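Local coordinates for SusD-like carbohydrate binding protein (Bacteroides vulgatus, PDB 3LEW) that probably binds carbohydrate at the outer membrane as a SusD-family protein, taking part in nutrient capture by this gut bacterium, at residues Asn71-Ile76 with Gln417-Asn422; Ile410-Asn415 with Lys466-Arg471; Phe453-Pro456 with Ala460-Pro463. All coordinates share one frame; numbering follows the deposited sequence. Where two conformers were deposited one is given.

Contact 1: Asn71-Ile76 with Gln417-Asn422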
loop_
_atom_site.group_PDB
_atom_site.type_symbol
_atom_site.label_atom_id
_atom_site.label_comp_id
_atom_site.label_asym_id
_atom_site.label_seq_id
_atom_site.Cartn_x
_atom_site.Cartn_y
_atom_site.Cartn_z
ATOM N N ASN A 71 -10.299 11.257 2.175
ATOM C CA ASN A 71 -11.319 10.596 2.975
ATOM C C ASN A 71 -12.714 10.864 2.397
ATOM O O ASN A 71 -13.590 10.013 2.502
ATOM C CB ASN A 71 -11.175 11.023 4.436
ATOM C CG ASN A 71 -11.829 10.076 5.445
ATOM O OD1 ASN A 71 -12.453 10.560 6.406
ATOM N ND2 ASN A 71 -11.613 8.755 5.310
ATOM N N GLU A 72 -12.902 12.028 1.789
ATOM C CA GLU A 72 -14.146 12.458 1.151
ATOM C C GLU A 72 -14.370 11.880 -0.252
ATOM O O GLU A 72 -15.473 12.039 -0.839
ATOM C CB GLU A 72 -14.098 13.970 0.938
ATOM C CG GLU A 72 -14.043 14.803 2.159
ATOM C CD GLU A 72 -14.231 16.261 1.847
ATOM O OE1 GLU A 72 -13.704 16.748 0.827
ATOM O OE2 GLU A 72 -14.928 16.930 2.618
ATOM N N PHE A 73 -13.321 11.283 -0.811
ATOM C CA PHE A 73 -13.282 10.775 -2.202
ATOM C C PHE A 73 -13.191 11.854 -3.275
ATOM O O PHE A 73 -13.441 11.591 -4.465
ATOM C CB PHE A 73 -14.427 9.784 -2.502
ATOM C CG PHE A 73 -14.335 8.515 -1.717
ATOM C CD1 PHE A 73 -13.571 7.455 -2.151
ATOM C CD2 PHE A 73 -15.029 8.381 -0.547
ATOM C CE1 PHE A 73 -13.471 6.282 -1.396
ATOM C CE2 PHE A 73 -14.946 7.259 0.187
ATOM C CZ PHE A 73 -14.164 6.191 -0.221
ATOM N N SER A 74 -12.847 13.080 -2.894
ATOM C CA SER A 74 -12.715 14.117 -3.926
ATOM C C SER A 74 -11.290 14.297 -4.506
ATOM O O SER A 74 -11.166 14.818 -5.630
ATOM C CB SER A 74 -13.262 15.442 -3.424
ATOM O OG SER A 74 -12.424 15.955 -2.453
ATOM N N ALA A 75 -10.247 13.878 -3.756
ATOM C CA ALA A 75 -8.839 14.159 -4.096
ATOM C C ALA A 75 -8.341 13.477 -5.379
ATOM O O ALA A 75 -7.794 14.129 -6.262
ATOM C CB ALA A 75 -7.906 13.775 -2.926
ATOM N N ILE A 76 -8.535 12.170 -5.485
ATOM C CA ILE A 76 -7.970 11.420 -6.600
ATOM C C ILE A 76 -8.826 11.627 -7.866
ATOM O O ILE A 76 -8.297 11.961 -8.922
ATOM C CB ILE A 76 -7.794 9.929 -6.207
ATOM C CG1 ILE A 76 -6.754 9.794 -5.066
ATOM C CG2 ILE A 76 -7.367 9.063 -7.432
ATOM C CD1 ILE A 76 -5.289 10.092 -5.517
ATOM N N GLN A 417 -15.743 -4.633 -4.033
ATOM C CA GLN A 417 -16.476 -4.408 -2.818
ATOM C C GLN A 417 -16.905 -2.971 -2.729
ATOM O O GLN A 417 -16.524 -2.153 -3.568
ATOM C CB GLN A 417 -15.615 -4.826 -1.620
ATOM C CG GLN A 417 -15.542 -6.340 -1.443
ATOM C CD GLN A 417 -14.698 -6.689 -0.251
ATOM O OE1 GLN A 417 -13.476 -6.505 -0.271
ATOM N NE2 GLN A 417 -15.345 -7.160 0.819
ATOM N N THR A 418 -17.758 -2.669 -1.743
ATOM C CA THR A 418 -18.100 -1.284 -1.481
ATOM C C THR A 418 -17.484 -0.798 -0.187
ATOM O O THR A 418 -17.288 -1.541 0.768
ATOM C CB THR A 418 -19.604 -1.036 -1.455
ATOM O OG1 THR A 418 -19.843 0.385 -1.391
ATOM C CG2 THR A 418 -20.301 -1.781 -0.271
ATOM N N VAL A 419 -17.121 0.482 -0.168
ATOM C CA VAL A 419 -16.782 1.197 1.058
ATOM C C VAL A 419 -17.981 1.152 1.976
ATOM O O VAL A 419 -19.104 1.324 1.512
ATOM C CB VAL A 419 -16.479 2.684 0.747
ATOM C CG1 VAL A 419 -16.512 3.565 2.041
ATOM C CG2 VAL A 419 -15.158 2.783 0.036
ATOM N N VAL A 420 -17.771 0.939 3.267
ATOM C CA VAL A 420 -18.864 0.905 4.238
ATOM C C VAL A 420 -18.462 1.817 5.405
ATOM O O VAL A 420 -17.352 1.694 5.956
ATOM C CB VAL A 420 -19.123 -0.537 4.794
ATOM C CG1 VAL A 420 -20.216 -0.519 5.885
ATOM C CG2 VAL A 420 -19.535 -1.477 3.659
ATOM N N ARG A 421 -19.350 2.740 5.744
ATOM C CA ARG A 421 -19.102 3.722 6.819
ATOM C C ARG A 421 -20.371 4.050 7.580
ATOM O O ARG A 421 -21.277 4.720 7.054
ATOM C CB ARG A 421 -18.544 5.027 6.253
ATOM C CG ARG A 421 -17.141 4.857 5.619
ATOM C CD ARG A 421 -16.591 6.150 5.166
ATOM N NE ARG A 421 -15.272 5.985 4.532
ATOM C CZ ARG A 421 -14.635 6.981 3.937
ATOM N NH1 ARG A 421 -15.213 8.180 3.858
ATOM N NH2 ARG A 421 -13.438 6.791 3.387
ATOM N N ASN A 422 -20.397 3.650 8.839
ATOM C CA ASN A 422 -21.515 3.941 9.709
ATOM C C ASN A 422 -21.226 5.070 10.696
ATOM O O ASN A 422 -20.107 5.249 11.131
ATOM C CB ASN A 422 -21.961 2.655 10.408
ATOM C CG ASN A 422 -22.552 1.671 9.420
ATOM O OD1 ASN A 422 -23.439 2.038 8.647
ATOM N ND2 ASN A 422 -22.026 0.449 9.385
#

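Contact 2: Ile410-Asn415 with Lys466-Arg471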
loop_
_atom_site.group_PDB
_atom_site.type_symbol
_atom_site.label_atom_id
_atom_site.label_comp_id
_atom_site.label_asym_id
_atom_site.label_seq_id
_atom_site.Cartn_x
_atom_site.Cartn_y
_atom_site.Cartn_z
ATOM N N ILE A 410 -7.138 -0.698 -2.545
ATOM C CA ILE A 410 -6.678 -1.729 -3.494
ATOM C C ILE A 410 -7.541 -2.971 -3.392
ATOM O O ILE A 410 -7.970 -3.537 -4.386
ATOM C CB ILE A 410 -5.194 -2.134 -3.196
ATOM C CG1 ILE A 410 -4.270 -0.899 -3.309
ATOM C CG2 ILE A 410 -4.791 -3.360 -4.035
ATOM C CD1 ILE A 410 -4.351 -0.128 -4.602
ATOM N N ASP A 411 -7.934 -3.295 -2.176
ATOM C CA ASP A 411 -8.847 -4.413 -1.920
ATOM C C ASP A 411 -10.265 -4.123 -2.366
ATOM O O ASP A 411 -10.904 -4.985 -2.950
ATOM C CB ASP A 411 -8.843 -4.798 -0.460
ATOM C CG ASP A 411 -7.572 -5.536 -0.046
ATOM O OD1 ASP A 411 -6.734 -5.966 -0.900
ATOM O OD2 ASP A 411 -7.389 -5.687 1.186
ATOM N N ILE A 412 -10.756 -2.901 -2.111
ATOM C CA ILE A 412 -12.090 -2.467 -2.563
ATOM C C ILE A 412 -12.222 -2.621 -4.097
ATOM O O ILE A 412 -13.219 -3.156 -4.629
ATOM C CB ILE A 412 -12.359 -1.014 -2.084
ATOM C CG1 ILE A 412 -12.713 -1.078 -0.581
ATOM C CG2 ILE A 412 -13.523 -0.328 -2.876
ATOM C CD1 ILE A 412 -12.684 0.256 0.157
ATOM N N ILE A 413 -11.212 -2.167 -4.790
ATOM C CA ILE A 413 -11.142 -2.254 -6.268
ATOM C C ILE A 413 -11.072 -3.730 -6.715
ATOM O O ILE A 413 -11.950 -4.201 -7.425
ATOM C CB ILE A 413 -9.968 -1.489 -6.834
ATOM C CG1 ILE A 413 -10.168 0.038 -6.721
ATOM C CG2 ILE A 413 -9.776 -1.784 -8.307
ATOM C CD1 ILE A 413 -8.912 0.919 -7.086
ATOM N N ARG A 414 -10.047 -4.455 -6.281
ATOM C CA ARG A 414 -9.845 -5.808 -6.842
ATOM C C ARG A 414 -10.948 -6.794 -6.477
ATOM O O ARG A 414 -11.258 -7.702 -7.238
ATOM C CB ARG A 414 -8.477 -6.340 -6.468
ATOM C CG ARG A 414 -8.365 -6.820 -5.014
ATOM C CD ARG A 414 -6.947 -7.179 -4.639
ATOM N NE ARG A 414 -6.925 -7.603 -3.247
ATOM C CZ ARG A 414 -7.200 -8.841 -2.830
ATOM N NH1 ARG A 414 -7.418 -9.807 -3.679
ATOM N NH2 ARG A 414 -7.234 -9.102 -1.524
ATOM N N ASN A 415 -11.578 -6.614 -5.325
ATOM C CA ASN A 415 -12.647 -7.528 -4.887
ATOM C C ASN A 415 -14.063 -7.067 -5.299
ATOM O O ASN A 415 -15.052 -7.736 -4.986
ATOM C CB ASN A 415 -12.597 -7.699 -3.370
ATOM C CG ASN A 415 -11.290 -8.299 -2.881
ATOM O OD1 ASN A 415 -10.641 -9.050 -3.586
ATOM N ND2 ASN A 415 -10.954 -8.021 -1.625
ATOM N N LYS A 466 -16.545 5.352 -10.030
ATOM C CA LYS A 466 -15.542 6.278 -10.562
ATOM C C LYS A 466 -14.696 6.921 -9.480
ATOM O O LYS A 466 -13.559 7.262 -9.722
ATOM C CB LYS A 466 -16.211 7.385 -11.420
ATOM C CG LYS A 466 -16.986 8.432 -10.663
ATOM C CD LYS A 466 -17.848 9.294 -11.620
ATOM C CE LYS A 466 -18.508 10.456 -10.877
ATOM N NZ LYS A 466 -19.440 11.286 -11.742
ATOM N N TYR A 467 -15.248 7.085 -8.284
ATOM C CA TYR A 467 -14.508 7.736 -7.212
ATOM C C TYR A 467 -13.345 6.899 -6.644
ATOM O O TYR A 467 -12.524 7.417 -5.882
ATOM C CB TYR A 467 -15.456 8.190 -6.097
ATOM C CG TYR A 467 -16.368 9.313 -6.519
ATOM C CD1 TYR A 467 -15.882 10.619 -6.615
ATOM C CD2 TYR A 467 -17.735 9.091 -6.814
ATOM C CE1 TYR A 467 -16.697 11.665 -7.016
ATOM C CE2 TYR A 467 -18.553 10.135 -7.207
ATOM C CZ TYR A 467 -18.025 11.418 -7.311
ATOM O OH TYR A 467 -18.823 12.480 -7.645
ATOM N N TYR A 468 -13.289 5.610 -6.999
ATOM C CA TYR A 468 -12.229 4.740 -6.517
ATOM C C TYR A 468 -10.951 4.803 -7.344
ATOM O O TYR A 468 -9.929 4.394 -6.865
ATOM C CB TYR A 468 -12.697 3.286 -6.478
ATOM C CG TYR A 468 -13.875 2.977 -5.571
ATOM C CD1 TYR A 468 -14.111 3.712 -4.397
ATOM C CD2 TYR A 468 -14.665 1.844 -5.791
ATOM C CE1 TYR A 468 -15.181 3.409 -3.570
ATOM C CE2 TYR A 468 -15.784 1.545 -4.968
ATOM C CZ TYR A 468 -15.999 2.306 -3.825
ATOM O OH TYR A 468 -17.068 2.026 -2.968
ATOM N N LEU A 469 -11.025 5.224 -8.609
ATOM C CA LEU A 469 -9.839 5.042 -9.474
ATOM C C LEU A 469 -8.888 6.211 -9.558
ATOM O O LEU A 469 -9.318 7.388 -9.639
ATOM C CB LEU A 469 -10.265 4.659 -10.885
ATOM C CG LEU A 469 -11.128 3.429 -11.063
ATOM C CD1 LEU A 469 -11.368 3.206 -12.616
ATOM C CD2 LEU A 469 -10.488 2.248 -10.412
ATOM N N TYR A 470 -7.590 5.902 -9.589
ATOM C CA TYR A 470 -6.598 6.912 -9.990
ATOM C C TYR A 470 -6.797 7.171 -11.494
ATOM O O TYR A 470 -7.357 6.318 -12.219
ATOM C CB TYR A 470 -5.179 6.451 -9.735
ATOM C CG TYR A 470 -4.733 6.448 -8.265
ATOM C CD1 TYR A 470 -5.355 5.657 -7.309
ATOM C CD2 TYR A 470 -3.599 7.153 -7.887
ATOM C CE1 TYR A 470 -4.877 5.601 -5.946
ATOM C CE2 TYR A 470 -3.136 7.124 -6.571
ATOM C CZ TYR A 470 -3.785 6.360 -5.610
ATOM O OH TYR A 470 -3.249 6.341 -4.321
ATOM N N ARG A 471 -6.461 8.375 -11.920
ATOM C CA ARG A 471 -6.706 8.856 -13.280
ATOM C C ARG A 471 -5.456 9.280 -14.030
ATOM O O ARG A 471 -4.568 9.935 -13.524
ATOM C CB ARG A 471 -7.655 10.055 -13.201
ATOM C CG ARG A 471 -8.979 9.702 -12.526
ATOM C CD ARG A 471 -9.950 10.862 -12.533
ATOM N NE ARG A 471 -10.383 11.209 -13.886
ATOM C CZ ARG A 471 -11.314 12.108 -14.182
ATOM N NH1 ARG A 471 -11.932 12.791 -13.215
ATOM N NH2 ARG A 471 -11.638 12.329 -15.470
#

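Contact 3: Phe453-Pro456 with Ala460-Pro463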
loop_
_atom_site.group_PDB
_atom_site.type_symbol
_atom_site.label_atom_id
_atom_site.label_comp_id
_atom_site.label_asym_id
_atom_site.label_seq_id
_atom_site.Cartn_x
_atom_site.Cartn_y
_atom_site.Cartn_z
ATOM N N PHE A 453 -20.071 10.006 4.577
ATOM C CA PHE A 453 -20.910 8.793 4.485
ATOM C C PHE A 453 -21.422 8.428 3.066
ATOM O O PHE A 453 -22.180 7.465 2.887
ATOM C CB PHE A 453 -22.143 9.004 5.387
ATOM C CG PHE A 453 -21.779 9.213 6.817
ATOM C CD1 PHE A 453 -21.303 8.161 7.568
ATOM C CD2 PHE A 453 -21.832 10.472 7.379
ATOM C CE1 PHE A 453 -20.911 8.345 8.900
ATOM C CE2 PHE A 453 -21.455 10.648 8.724
ATOM C CZ PHE A 453 -20.996 9.576 9.458
ATOM N N ASN A 454 -21.041 9.238 2.097
ATOM C CA ASN A 454 -21.426 9.038 0.698
ATOM C C ASN A 454 -20.407 9.718 -0.175
ATOM O O ASN A 454 -19.473 10.349 0.328
ATOM C CB ASN A 454 -22.817 9.617 0.451
ATOM C CG ASN A 454 -22.961 10.989 1.037
ATOM O OD1 ASN A 454 -23.525 11.145 2.126
ATOM N ND2 ASN A 454 -22.396 11.980 0.374
ATOM N N PHE A 455 -20.538 9.538 -1.498
ATOM C CA PHE A 455 -19.621 10.130 -2.434
ATOM C C PHE A 455 -19.916 11.620 -2.594
ATOM O O PHE A 455 -20.985 12.065 -2.174
ATOM C CB PHE A 455 -19.708 9.416 -3.784
ATOM C CG PHE A 455 -19.154 8.052 -3.775
ATOM C CD1 PHE A 455 -17.833 7.814 -3.355
ATOM C CD2 PHE A 455 -19.899 6.977 -4.242
ATOM C CE1 PHE A 455 -17.287 6.520 -3.395
ATOM C CE2 PHE A 455 -19.358 5.687 -4.297
ATOM C CZ PHE A 455 -18.026 5.463 -3.858
ATOM N N PRO A 456 -18.982 12.402 -3.167
ATOM C CA PRO A 456 -19.187 13.853 -3.229
ATOM C C PRO A 456 -20.462 14.302 -3.941
ATOM O O PRO A 456 -21.009 15.345 -3.600
ATOM C CB PRO A 456 -17.959 14.332 -4.011
ATOM C CG PRO A 456 -16.934 13.419 -3.660
ATOM C CD PRO A 456 -17.592 12.068 -3.539
ATOM N N ALA A 460 -24.748 7.075 -3.085
ATOM C CA ALA A 460 -24.446 6.059 -2.091
ATOM C C ALA A 460 -23.171 5.317 -2.497
ATOM O O ALA A 460 -22.888 5.100 -3.675
ATOM C CB ALA A 460 -25.600 5.055 -1.961
ATOM N N PHE A 461 -22.423 4.871 -1.509
ATOM C CA PHE A 461 -21.235 4.081 -1.784
ATOM C C PHE A 461 -21.678 2.796 -2.469
ATOM O O PHE A 461 -22.709 2.231 -2.128
ATOM C CB PHE A 461 -20.559 3.669 -0.491
ATOM C CG PHE A 461 -19.943 4.797 0.274
ATOM C CD1 PHE A 461 -19.244 5.807 -0.364
ATOM C CD2 PHE A 461 -20.044 4.822 1.677
ATOM C CE1 PHE A 461 -18.633 6.839 0.359
ATOM C CE2 PHE A 461 -19.438 5.851 2.386
ATOM C CZ PHE A 461 -18.728 6.842 1.729
ATOM N N CYS A 462 -20.933 2.387 -3.475
ATOM C CA CYS A 462 -21.264 1.183 -4.232
ATOM C C CYS A 462 -19.963 0.590 -4.789
ATOM O O CYS A 462 -18.911 1.240 -4.777
ATOM C CB CYS A 462 -22.218 1.544 -5.379
ATOM S SG CYS A 462 -21.550 2.604 -6.644
ATOM N N PRO A 463 -20.008 -0.675 -5.245
ATOM C CA PRO A 463 -18.849 -1.190 -5.939
ATOM C C PRO A 463 -18.579 -0.481 -7.273
ATOM O O PRO A 463 -19.465 0.076 -7.917
ATOM C CB PRO A 463 -19.216 -2.678 -6.200
ATOM C CG PRO A 463 -20.376 -2.956 -5.315
ATOM C CD PRO A 463 -21.091 -1.676 -5.147
HETATM O O HOH W 1 -23.391 5.642 1.040
#

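Contact 1: Asn71-Ile76 with Gln417-Asn422
R421 reaches across to the backbone carbonyl of N71 and carries the polar half of this contact. The bond from R421 NH1 to N71 O, 2.8 Å long and nearly straight at 167°, lies in the guanidinium plane; R421 NH2 adds a weak one to the same oxygen at 3.3 Å. N71 O stands at the end of helix 68-71, where a carbonyl tends to lack its next-turn amide, and an arginine is long enough, and has enough N-H groups, to serve it. The chain of R421 is extended from CG to NE, which carries the charge from the loop after helix 408-414 to this helix end. R421 NH1 also bonds F452 O and R421 NH2 bonds G56 O, so three backbone carbonyls share its N-H groups.

The amide of N71 serves elsewhere: N71 ND2 donates to A54 O and V59 O, while N71 OD1 accepts from L61 N. N71 ND2 and R421 NH2 are both donors and, though 3.3 Å apart, do not bond each other; each is satisfied elsewhere.

Packing is the work of F73. Its CE2 lies over one face of the guanidinium, 3.6 Å from R421 NH2, with ring and guanidinium planes 31° apart. F73 CZ meets V419 CG2, the nearer methyl in the conformer given, at 3.6 Å. A flat aromatic thus suits a place between a planar cation and a branched aliphatic group. F73 has positive phi and closes helix 68-71 in a Schellman motif.

This buried contact joins the turn between helices 68-71 and 81-103 to the loop that leads from helix 408-414 to strand 429-434, with F455 meeting F73 edge-to-face.

Contact 2: Ile410-Asn415 with Lys466-Arg471
I412 sets its CG2 methyl over one face of the Y468 ring, the side chains crossing at about a right angle. The methyl stands 3.8 Å from the ring centroid, 18° off the normal, a CH-pi contact shifted toward the CE2 and CZ side. Chi1 of -77° sets CG1 opposite the carbonyl carbon and CG2 opposite the backbone N, which turns CG2 to the ring. I413 runs past Y468 in the opposite direction, its CG1 4.1 Å from Y468 CB, and its CD1 ends 3.9 Å from L469 CD2. I413 CD1 rests 3.6 Å from Y468 O, a buried carbonyl with no polar partner in the model. The beta-branch of I412 gives a methyl close to the helix to sit on the ring, while the longer arm of I413 reaches past it to L469.

Y468 is suited by being amphipathic: its ring takes the methyl while its hydroxyl accepts from the backbone N of V419. With an alanine here, the I412 methyl would probably lose the ring it rests on and V419 N its acceptor.

This packs helix 408-414 against the loop before helix 474-479 in the mainly alpha SusD fold, whose sequence families belong to the TPR clan.

Contact 3: Phe453-Pro456 with Ala460-Pro463
The two short pieces of chain flank a tight bend without regular strand pairing, N454 and A460 coming nearest with CA atoms 5.1 Å apart. One water joins their backbones, donating to F453 O at 2.9 Å and accepting from F461 N at 2.8 Å.

F461 folds its ring back over 453-455. Its edge points at the face of F455 in a T-shaped pair, centroids 5.0 Å apart and planes at 83°, with F461 CD1 lying over the centre of the F455 ring, 3.7 Å from F455 CE1. One face of F461 takes the CA of N454 in a CH-pi contact at 3.8 Å from the ring centroid. The ring gets there because its chi1 of -68° puts CG anti to the carbonyl carbon, beside the backbone N. A phenylalanine suits the place because it offers an edge to one ring and a face to the backbone. F455 in turn brings its CE2 to 3.5 Å from F461 CA, so each ring also packs on the other segment's main chain.

N454 works within its own segment: N454 ND2 donates to F455 O at 2.9 Å with an angle of 162°, the acceptor lying in the amide plane. An asparagine is short enough to bring its amide N-H back to the next residue's carbonyl.

Beyond the pair, Y467 stacks on F455 and F73 meets it edge-to-face, making an aromatic cluster with F461. This is a loop closed by aromatic packing and a bridging water, in the SusD-family part between strand 440-448 and helix 474-479.

Contacts 1 and 2 are buried, whereas contact 3 lies near the surface, farther from the centre of the chain. Contacts 1 and 2 share the chain that leaves helix 408-414: 410-415 leads straight into 417-422, and Q417 N probably bonds I412 O. Contact 3 is nested in the loop closed by contact 2, and the Y468 hydroxyl touches both neighbours, at V419 and weakly at C462 O. Chemistry follows place. Contact 1 joins an arginine to a helix-end carbonyl and packs a ring beside it, across two distant family regions; contact 2 is held by apolar side chains and a CH-pi contact, and contact 3 combines aromatic rings with a water.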